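Local atomic coordinates of protein LRIM1 (PDB entry 3O53), a protein that forms a heterodimeric complex with APL1C that regulates complement-like immunity in the mosquito Anopheles gambiae. Residues S112-C116 and D137-C142; T133-D137 and V159-L164; L233-L239 and K260-V264. All coordinates share one frame; numbering follows the deposited sequence.

Contact 1: S112-C116 and D137-C142; sequences SRVSC and DLDEGC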
loop_
_atom_site.group_PDB
_atom_site.type_symbol
_atom_site.label_atom_id
_atom_site.label_comp_id
_atom_site.label_asym_id
_atom_site.label_seq_id
_atom_site.Cartn_x
_atom_site.Cartn_y
_atom_site.Cartn_z
ATOM N N SER A 112 -0.423 -9.601 -9.763
ATOM C CA SER A 112 -1.837 -9.292 -9.831
ATOM C C SER A 112 -2.645 -10.118 -8.826
ATOM O O SER A 112 -3.840 -9.883 -8.672
ATOM C CB SER A 112 -2.391 -9.500 -11.258
ATOM O OG SER A 112 -2.239 -10.852 -11.671
ATOM N N ARG A 113 -2.004 -11.066 -8.135
ATOM C CA ARG A 113 -2.691 -11.880 -7.126
ATOM C C ARG A 113 -1.744 -12.213 -5.966
ATOM O O ARG A 113 -0.617 -12.656 -6.183
ATOM C CB ARG A 113 -3.229 -13.212 -7.714
ATOM C CG ARG A 113 -4.072 -13.096 -8.985
ATOM C CD ARG A 113 -5.538 -12.724 -8.726
ATOM N NE ARG A 113 -5.900 -11.546 -9.513
ATOM C CZ ARG A 113 -6.669 -11.530 -10.595
ATOM N NH1 ARG A 113 -7.239 -12.629 -11.071
ATOM N NH2 ARG A 113 -6.889 -10.374 -11.195
ATOM N N VAL A 114 -2.208 -12.002 -4.739
ATOM C CA VAL A 114 -1.469 -12.439 -3.559
ATOM C C VAL A 114 -2.414 -13.219 -2.655
ATOM O O VAL A 114 -3.573 -12.845 -2.486
ATOM C CB VAL A 114 -0.886 -11.247 -2.768
ATOM C CG1 VAL A 114 0.062 -11.741 -1.674
ATOM C CG2 VAL A 114 -0.150 -10.286 -3.701
ATOM N N SER A 115 -1.911 -14.302 -2.075
ATOM C CA SER A 115 -2.705 -15.130 -1.175
ATOM C C SER A 115 -1.857 -15.451 0.041
ATOM O O SER A 115 -0.685 -15.781 -0.103
ATOM C CB SER A 115 -3.117 -16.434 -1.873
ATOM O OG SER A 115 -3.666 -16.184 -3.162
ATOM N N CYS A 116 -2.439 -15.351 1.234
ATOM C CA CYS A 116 -1.716 -15.640 2.469
ATOM C C CYS A 116 -2.542 -16.599 3.331
ATOM O O CYS A 116 -3.681 -16.296 3.667
ATOM C CB CYS A 116 -1.449 -14.338 3.242
ATOM S SG CYS A 116 -0.771 -12.983 2.246
ATOM N N ASP A 137 -7.669 -8.523 -5.164
ATOM C CA ASP A 137 -6.522 -9.270 -5.699
ATOM C C ASP A 137 -5.711 -9.907 -4.559
ATOM O O ASP A 137 -5.015 -10.907 -4.752
ATOM C CB ASP A 137 -5.622 -8.343 -6.521
ATOM C CG ASP A 137 -6.244 -7.971 -7.853
ATOM O OD1 ASP A 137 -7.266 -8.575 -8.227
ATOM O OD2 ASP A 137 -5.702 -7.091 -8.530
ATOM N N LEU A 138 -5.790 -9.299 -3.380
ATOM C CA LEU A 138 -5.259 -9.896 -2.150
ATOM C C LEU A 138 -6.353 -10.766 -1.549
ATOM O O LEU A 138 -7.491 -10.325 -1.452
ATOM C CB LEU A 138 -4.877 -8.797 -1.151
ATOM C CG LEU A 138 -3.479 -8.192 -1.309
ATOM C CD1 LEU A 138 -3.246 -7.683 -2.712
ATOM C CD2 LEU A 138 -3.267 -7.081 -0.280
ATOM N N ASP A 139 -6.041 -11.996 -1.156
ATOM C CA ASP A 139 -7.092 -12.839 -0.589
ATOM C C ASP A 139 -7.353 -12.392 0.842
ATOM O O ASP A 139 -6.719 -11.446 1.325
ATOM C CB ASP A 139 -6.779 -14.342 -0.710
ATOM C CG ASP A 139 -5.788 -14.833 0.315
ATOM O OD1 ASP A 139 -5.147 -14.010 1.010
ATOM O OD2 ASP A 139 -5.648 -16.068 0.417
ATOM N N GLU A 140 -8.311 -13.022 1.508
ATOM C CA GLU A 140 -8.772 -12.502 2.790
ATOM C C GLU A 140 -7.695 -12.661 3.860
ATOM O O GLU A 140 -7.547 -11.799 4.729
ATOM C CB GLU A 140 -10.115 -13.141 3.184
ATOM C CG GLU A 140 -11.262 -12.620 2.291
ATOM C CD GLU A 140 -12.604 -13.313 2.520
ATOM O OE1 GLU A 140 -12.749 -14.045 3.510
ATOM O OE2 GLU A 140 -13.526 -13.105 1.708
ATOM N N GLY A 141 -6.908 -13.727 3.760
ATOM C CA GLY A 141 -5.762 -13.904 4.632
ATOM C C GLY A 141 -4.804 -12.728 4.532
ATOM O O GLY A 141 -4.327 -12.216 5.544
ATOM N N CYS A 142 -4.543 -12.279 3.306
ATOM C CA CYS A 142 -3.639 -11.154 3.074
ATOM C C CYS A 142 -4.221 -9.829 3.549
ATOM O O CYS A 142 -3.497 -8.847 3.668
ATOM C CB CYS A 142 -3.295 -11.038 1.583
ATOM S SG CYS A 142 -2.260 -12.372 0.969
#

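Contact 2: T133-D137 and V159-L164; sequences TMLRD and VNFAEL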
loop_
_atom_site.group_PDB
_atom_site.type_symbol
_atom_site.label_atom_id
_atom_site.label_comp_id
_atom_site.label_asym_id
_atom_site.label_seq_id
_atom_site.Cartn_x
_atom_site.Cartn_y
_atom_site.Cartn_z
ATOM N N THR A 133 -5.057 -4.424 -9.337
ATOM C CA THR A 133 -6.125 -3.540 -9.800
ATOM C C THR A 133 -7.285 -3.422 -8.807
ATOM O O THR A 133 -8.159 -2.592 -8.982
ATOM C CB THR A 133 -6.668 -4.025 -11.150
ATOM O OG1 THR A 133 -7.322 -5.284 -10.974
ATOM C CG2 THR A 133 -5.530 -4.194 -12.148
ATOM N N MET A 134 -7.296 -4.247 -7.765
ATOM C CA MET A 134 -8.337 -4.159 -6.751
ATOM C C MET A 134 -7.851 -4.796 -5.447
ATOM O O MET A 134 -6.991 -5.682 -5.461
ATOM C CB MET A 134 -9.644 -4.828 -7.245
ATOM C CG MET A 134 -9.564 -6.317 -7.563
ATOM S SD MET A 134 -11.173 -7.061 -8.024
ATOM C CE MET A 134 -11.762 -5.927 -9.250
ATOM N N LEU A 135 -8.391 -4.337 -4.323
ATOM C CA LEU A 135 -7.989 -4.876 -3.029
ATOM C C LEU A 135 -8.274 -6.374 -2.932
ATOM O O LEU A 135 -7.536 -7.090 -2.270
ATOM C CB LEU A 135 -8.655 -4.115 -1.875
ATOM C CG LEU A 135 -8.141 -2.687 -1.663
ATOM C CD1 LEU A 135 -8.782 -2.034 -0.428
ATOM C CD2 LEU A 135 -6.615 -2.666 -1.553
ATOM N N ARG A 136 -9.316 -6.860 -3.613
ATOM C CA ARG A 136 -9.592 -8.306 -3.621
ATOM C C ARG A 136 -8.620 -9.152 -4.476
ATOM O O ARG A 136 -8.738 -10.369 -4.519
ATOM C CB ARG A 136 -11.037 -8.577 -4.050
ATOM C CG ARG A 136 -12.058 -8.188 -2.998
ATOM C CD ARG A 136 -13.462 -8.256 -3.573
ATOM N NE ARG A 136 -13.637 -7.300 -4.660
ATOM C CZ ARG A 136 -14.581 -7.380 -5.591
ATOM N NH1 ARG A 136 -15.445 -8.396 -5.608
ATOM N NH2 ARG A 136 -14.641 -6.454 -6.532
ATOM N N ASP A 137 -7.669 -8.523 -5.164
ATOM C CA ASP A 137 -6.522 -9.270 -5.699
ATOM C C ASP A 137 -5.711 -9.907 -4.559
ATOM O O ASP A 137 -5.015 -10.907 -4.752
ATOM C CB ASP A 137 -5.622 -8.343 -6.521
ATOM C CG ASP A 137 -6.244 -7.971 -7.853
ATOM O OD1 ASP A 137 -7.266 -8.575 -8.227
ATOM O OD2 ASP A 137 -5.702 -7.091 -8.530
ATOM N N VAL A 159 -11.568 1.896 -3.979
ATOM C CA VAL A 159 -11.252 1.387 -2.656
ATOM C C VAL A 159 -12.520 1.279 -1.818
ATOM O O VAL A 159 -13.306 2.217 -1.744
ATOM C CB VAL A 159 -10.263 2.317 -1.919
ATOM C CG1 VAL A 159 -10.164 1.930 -0.431
ATOM C CG2 VAL A 159 -8.890 2.253 -2.588
ATOM N N ASN A 160 -12.697 0.128 -1.179
ATOM C CA ASN A 160 -13.778 -0.083 -0.234
ATOM C C ASN A 160 -13.148 -0.499 1.090
ATOM O O ASN A 160 -12.627 -1.606 1.212
ATOM C CB ASN A 160 -14.729 -1.171 -0.755
ATOM C CG ASN A 160 -15.891 -1.459 0.196
ATOM O OD1 ASN A 160 -15.936 -0.968 1.328
ATOM N ND2 ASN A 160 -16.834 -2.272 -0.267
ATOM N N PHE A 161 -13.177 0.396 2.069
ATOM C CA PHE A 161 -12.488 0.168 3.330
ATOM C C PHE A 161 -12.944 -1.105 4.016
ATOM O O PHE A 161 -12.168 -1.746 4.702
ATOM C CB PHE A 161 -12.682 1.356 4.281
ATOM C CG PHE A 161 -11.855 2.566 3.922
ATOM C CD1 PHE A 161 -10.507 2.433 3.601
ATOM C CD2 PHE A 161 -12.425 3.834 3.915
ATOM C CE1 PHE A 161 -9.738 3.548 3.269
ATOM C CE2 PHE A 161 -11.666 4.956 3.590
ATOM C CZ PHE A 161 -10.318 4.816 3.266
ATOM N N ALA A 162 -14.210 -1.461 3.838
ATOM C CA ALA A 162 -14.743 -2.688 4.407
ATOM C C ALA A 162 -13.898 -3.906 4.031
ATOM O O ALA A 162 -13.827 -4.882 4.782
ATOM C CB ALA A 162 -16.190 -2.888 3.959
ATOM N N GLU A 163 -13.262 -3.867 2.866
ATOM C CA GLU A 163 -12.445 -5.006 2.430
ATOM C C GLU A 163 -11.185 -5.181 3.284
ATOM O O GLU A 163 -10.515 -6.208 3.213
ATOM C CB GLU A 163 -12.108 -4.894 0.938
ATOM C CG GLU A 163 -13.329 -5.211 0.059
ATOM C CD GLU A 163 -13.118 -4.924 -1.419
ATOM O OE1 GLU A 163 -11.965 -4.689 -1.839
ATOM O OE2 GLU A 163 -14.123 -4.946 -2.168
ATOM N N LEU A 164 -10.891 -4.180 4.109
ATOM C CA LEU A 164 -9.759 -4.226 5.028
ATOM C C LEU A 164 -10.237 -4.352 6.481
ATOM O O LEU A 164 -9.459 -4.160 7.417
ATOM C CB LEU A 164 -8.906 -2.959 4.878
ATOM C CG LEU A 164 -8.135 -2.818 3.560
ATOM C CD1 LEU A 164 -7.313 -1.519 3.525
ATOM C CD2 LEU A 164 -7.234 -4.033 3.353
HETATM O O HOH W 1 -11.694 -5.121 -4.392
#

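Contact 3: L233-L239 and K260-V264; sequences LRFSQNL and KNQRV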
loop_
_atom_site.group_PDB
_atom_site.type_symbol
_atom_site.label_atom_id
_atom_site.label_comp_id
_atom_site.label_asym_id
_atom_site.label_seq_id
_atom_site.Cartn_x
_atom_site.Cartn_y
_atom_site.Cartn_z
ATOM N N LEU A 233 -17.297 15.457 8.316
ATOM C CA LEU A 233 -16.034 14.840 8.696
ATOM C C LEU A 233 -15.407 15.580 9.877
ATOM O O LEU A 233 -15.440 16.804 9.936
ATOM C CB LEU A 233 -15.059 14.857 7.512
ATOM C CG LEU A 233 -15.321 13.897 6.351
ATOM C CD1 LEU A 233 -14.300 14.146 5.242
ATOM C CD2 LEU A 233 -15.265 12.436 6.826
ATOM N N ARG A 234 -14.837 14.826 10.809
ATOM C CA ARG A 234 -14.112 15.392 11.935
ATOM C C ARG A 234 -12.794 14.648 12.119
ATOM O O ARG A 234 -12.760 13.422 12.096
ATOM C CB ARG A 234 -14.937 15.261 13.217
ATOM C CG ARG A 234 -16.289 15.941 13.173
ATOM C CD ARG A 234 -16.179 17.457 13.262
ATOM N NE ARG A 234 -17.501 18.074 13.334
ATOM C CZ ARG A 234 -18.231 18.415 12.275
ATOM N NH1 ARG A 234 -17.773 18.216 11.045
ATOM N NH2 ARG A 234 -19.425 18.961 12.441
ATOM N N PHE A 235 -11.705 15.384 12.297
ATOM C CA PHE A 235 -10.437 14.757 12.635
ATOM C C PHE A 235 -10.093 15.003 14.098
ATOM O O PHE A 235 -10.768 15.765 14.775
ATOM C CB PHE A 235 -9.337 15.245 11.690
ATOM C CG PHE A 235 -9.509 14.737 10.283
ATOM C CD1 PHE A 235 -8.914 13.551 9.886
ATOM C CD2 PHE A 235 -10.312 15.418 9.377
ATOM C CE1 PHE A 235 -9.089 13.062 8.599
ATOM C CE2 PHE A 235 -10.496 14.930 8.083
ATOM C CZ PHE A 235 -9.880 13.752 7.697
ATOM N N SER A 236 -9.046 14.339 14.572
ATOM C CA SER A 236 -8.663 14.370 15.974
ATOM C C SER A 236 -7.440 15.245 16.190
ATOM O O SER A 236 -6.856 15.763 15.239
ATOM C CB SER A 236 -8.345 12.957 16.459
ATOM O OG SER A 236 -7.101 12.519 15.939
ATOM N N GLN A 237 -7.046 15.391 17.450
ATOM C CA GLN A 237 -5.867 16.172 17.804
ATOM C C GLN A 237 -4.576 15.470 17.402
ATOM O O GLN A 237 -3.503 16.057 17.485
ATOM C CB GLN A 237 -5.840 16.458 19.308
ATOM C CG GLN A 237 -6.362 17.835 19.677
ATOM C CD GLN A 237 -5.825 18.320 21.008
ATOM O OE1 GLN A 237 -4.906 17.727 21.573
ATOM N NE2 GLN A 237 -6.391 19.409 21.512
ATOM N N ASN A 238 -4.680 14.208 16.992
ATOM C CA ASN A 238 -3.522 13.458 16.510
ATOM C C ASN A 238 -2.976 14.031 15.211
ATOM O O ASN A 238 -1.797 13.886 14.902
ATOM C CB ASN A 238 -3.900 11.998 16.263
ATOM C CG ASN A 238 -4.160 11.244 17.538
ATOM O OD1 ASN A 238 -3.663 11.611 18.599
ATOM N ND2 ASN A 238 -4.939 10.172 17.444
ATOM N N LEU A 239 -3.848 14.666 14.444
ATOM C CA LEU A 239 -3.507 15.119 13.105
ATOM C C LEU A 239 -2.349 16.123 13.126
ATOM O O LEU A 239 -2.437 17.156 13.776
ATOM C CB LEU A 239 -4.744 15.740 12.460
ATOM C CG LEU A 239 -4.655 16.110 10.980
ATOM C CD1 LEU A 239 -4.679 14.851 10.111
ATOM C CD2 LEU A 239 -5.793 17.052 10.600
ATOM N N LYS A 260 -15.887 23.757 11.109
ATOM C CA LYS A 260 -16.081 22.836 12.222
ATOM C C LYS A 260 -14.835 21.997 12.474
ATOM O O LYS A 260 -14.844 21.077 13.293
ATOM C CB LYS A 260 -17.301 21.954 11.964
ATOM C CG LYS A 260 -18.596 22.749 11.943
ATOM C CD LYS A 260 -19.801 21.872 11.675
ATOM C CE LYS A 260 -21.095 22.666 11.771
ATOM N NZ LYS A 260 -22.286 21.841 11.429
ATOM N N ASN A 261 -13.766 22.336 11.765
ATOM C CA ASN A 261 -12.459 21.723 11.957
ATOM C C ASN A 261 -11.374 22.805 11.937
ATOM O O ASN A 261 -10.422 22.742 11.156
ATOM C CB ASN A 261 -12.188 20.704 10.856
ATOM C CG ASN A 261 -13.106 19.491 10.936
ATOM O OD1 ASN A 261 -12.754 18.472 11.531
ATOM N ND2 ASN A 261 -14.288 19.597 10.338
ATOM N N GLN A 262 -11.528 23.802 12.800
ATOM C CA GLN A 262 -10.629 24.950 12.816
ATOM C C GLN A 262 -9.162 24.563 12.959
ATOM O O GLN A 262 -8.291 25.136 12.299
ATOM C CB GLN A 262 -11.028 25.909 13.944
ATOM C CG GLN A 262 -12.200 26.808 13.592
ATOM C CD GLN A 262 -11.956 27.590 12.315
ATOM O OE1 GLN A 262 -10.811 27.859 11.947
ATOM N NE2 GLN A 262 -13.031 27.955 11.629
ATOM N N ARG A 263 -8.879 23.609 13.839
ATOM C CA ARG A 263 -7.513 23.135 14.021
ATOM C C ARG A 263 -6.970 22.444 12.766
ATOM O O ARG A 263 -5.769 22.481 12.495
ATOM C CB ARG A 263 -7.425 22.169 15.197
ATOM C CG ARG A 263 -6.015 21.652 15.420
ATOM C CD ARG A 263 -5.912 20.730 16.621
ATOM N NE ARG A 263 -4.529 20.321 16.855
ATOM C CZ ARG A 263 -3.902 19.385 16.148
ATOM N NH1 ARG A 263 -4.542 18.763 15.168
ATOM N NH2 ARG A 263 -2.642 19.070 16.418
ATOM N N VAL A 264 -7.843 21.793 12.010
ATOM C CA VAL A 264 -7.403 21.156 10.777
ATOM C C VAL A 264 -6.965 22.240 9.791
ATOM O O VAL A 264 -5.990 22.066 9.068
ATOM C CB VAL A 264 -8.501 20.245 10.166
ATOM C CG1 VAL A 264 -8.018 19.631 8.847
ATOM C CG2 VAL A 264 -8.887 19.149 11.160
HETATM O O HOH W 2 -11.638 18.028 13.823
HETATM O O HOH W 3 -7.159 18.436 14.153
#

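Contact 1: S112-C116 and D137-C142
The disulfide between C116 and C142 is the covalent tie between S112-C116 and D137-C142, whose backbones also meet through one beta bridge with two hydrogen bonds. SG of C116 and SG of C142 lie 2.1 Å apart, with a dihedral of 92° about the S-S bond, close to the relaxed value. CG1 of V114 rests on the SG of C142 at 3.6 Å, so the bridge also has an apolar flank. Beside it, CG2 of V114 meets CD1 of L138, the two side chains running in the same direction.

Backbone bonding makes a single beta bridge between V114 and L138. N of V114 gives a nearly straight bond to O of D137 (3.0 Å), and O of V114 receives N of D139 (2.9 Å). CA of R113 also approaches O of D137, and CA of L138 approaches O of V114, as CA-H...O contacts.

Two aspartates supply the polar side-chain contacts. OD1 of D139 takes N of C142 (2.9 Å), three residues on, in an Asx motif; a further bond to it from N of C116 is doubtful, since the position of that nitrogen is less sure. At the other end, NH2 of R113 forms a long salt bridge with OD1 of D137 (3.5 Å), the guanidinium and carboxylate planes being 35° apart. NE of R113 bonds O of S112, and OD2 of D137 is held by T133 N.

The contact joins neighbouring turns of the leucine-rich repeat solenoid, with the disulfide fastening them. Strand 113-116 is an edge of the small parallel sheet that also holds 73-76 and 91-97. The loop between strands 123-126 and 146-150 runs along its other side, while V114 and L138 both pack inward on L127.

Contact 2: T133-D137 and V159-L164
CD1 of L135 packs against V159 and L164 and forms the close-packed side of the contact between T133-D137 and V159-L164. It is 4.2 Å from CG1 of V159 and 4.1 Å from CG of L164. The leucines cross at about a right angle, whereas L135 meets the valine obliquely. CD1 also lies near O of N160, and L151 adds a further apolar neighbour for L135.

The polar side is looser and relies on water. E163 stretches its chain out beyond CG (chi2 172°), which carries the carboxylate across to L135 and R136; OE1 comes within 3.4 Å of CB of L135. OE2 stands 3.5 Å from NE of R136, well out of the guanidinium plane, and the carboxylate is turned 45° against that plane. This salt bridge is therefore one of charge alone, with no N-H aimed at the oxygen. Directed bonding passes instead through a water molecule, which accepts from N of R136 (3.0 Å) and from NE of R136 (2.9 Å), lying in the plane at the guanidinium edge, and donates to OE1 of E163 (2.6 Å). A bend at chi3 (-63°) helps bring NE back to the same water that N of R136 holds.

Each segment has a short 3-10 turn, 135-137 and 161-163, and an Asx turn at N160, whose OD1 accepts from N of A162, leads into the second. Short turns stacked on one another, with a leucine buried between them, are consistent with the convex side of a leucine-rich repeat solenoid.

Contact 3: L233-L239 and K260-V264
N261 and R263 carry most of the polar bonding between L233-L239 and K260-V264, each working on backbone groups of the opposing loop. ND2 of N261 donates to O of L233 at 3.0 Å and also to O of F257. Its OD1 receives a weak bond from N of F235 (3.4 Å), so the amide runs alongside the chain and uses both its ends. NH1 of R234 bonds the same O of L233 from above the carbonyl plane, giving that oxygen two donors, and it reaches O of K231 as well.

R263 grips a single oxygen end-on. NH1 (3.0 Å) and NH2 (3.3 Å) both donate to O of L239, and that oxygen lies in the guanidinium plane; NH1 arrives on a lone pair. With CG anti to the backbone N (chi1 180°) and the chain straight as far as NE, the group spans to the far end of the beta turn S236-L239.

Two waters extend these links. One donates to O of F235 and OD1 of N261; the other accepts from NH1 of R263 and donates to O of S236.

Apolar contact centres on V264, whose CG2 touches CD2 of L239 (3.8 Å) and CB of F235 (4.0 Å). At the exposed K260, CB lies 3.6 Å above the centre of the R234 guanidinium.

The contact seats the start of helix 262-276 on the loop before strand 241-243, the last of the repeat series, consistent with a C-terminal cap of the solenoid. Its chemistry is that of side chains satisfying the carbonyls of an irregular loop, O of L233 and O of L239 each having two N-H donors, while R234 NH2 and K260 NZ bring two like charges within 4.2 Å, probably eased by solvent.

How the contacts relate
Followed from the N terminus, the first contact begins at strand 113-116, and contact 1 closes a loop of 20 residues when 137-142 returns to it. Contact 2 opens inside that loop, at 133-137, and closes only at 159-164, so the two cross along the sequence; they share D137, and their centres are 10 Å apart. Together they join three successive parts of the solenoid: strand 113-116, the loop before strand 146-150, and strand 158-160 with its turn. Contact 3 comes later, in series, about 34 Å from contact 1 between centres. It closes a loop of 20 residues holding strand 241-243 and helix 251-259, tying the preceding loop to helix 262-276.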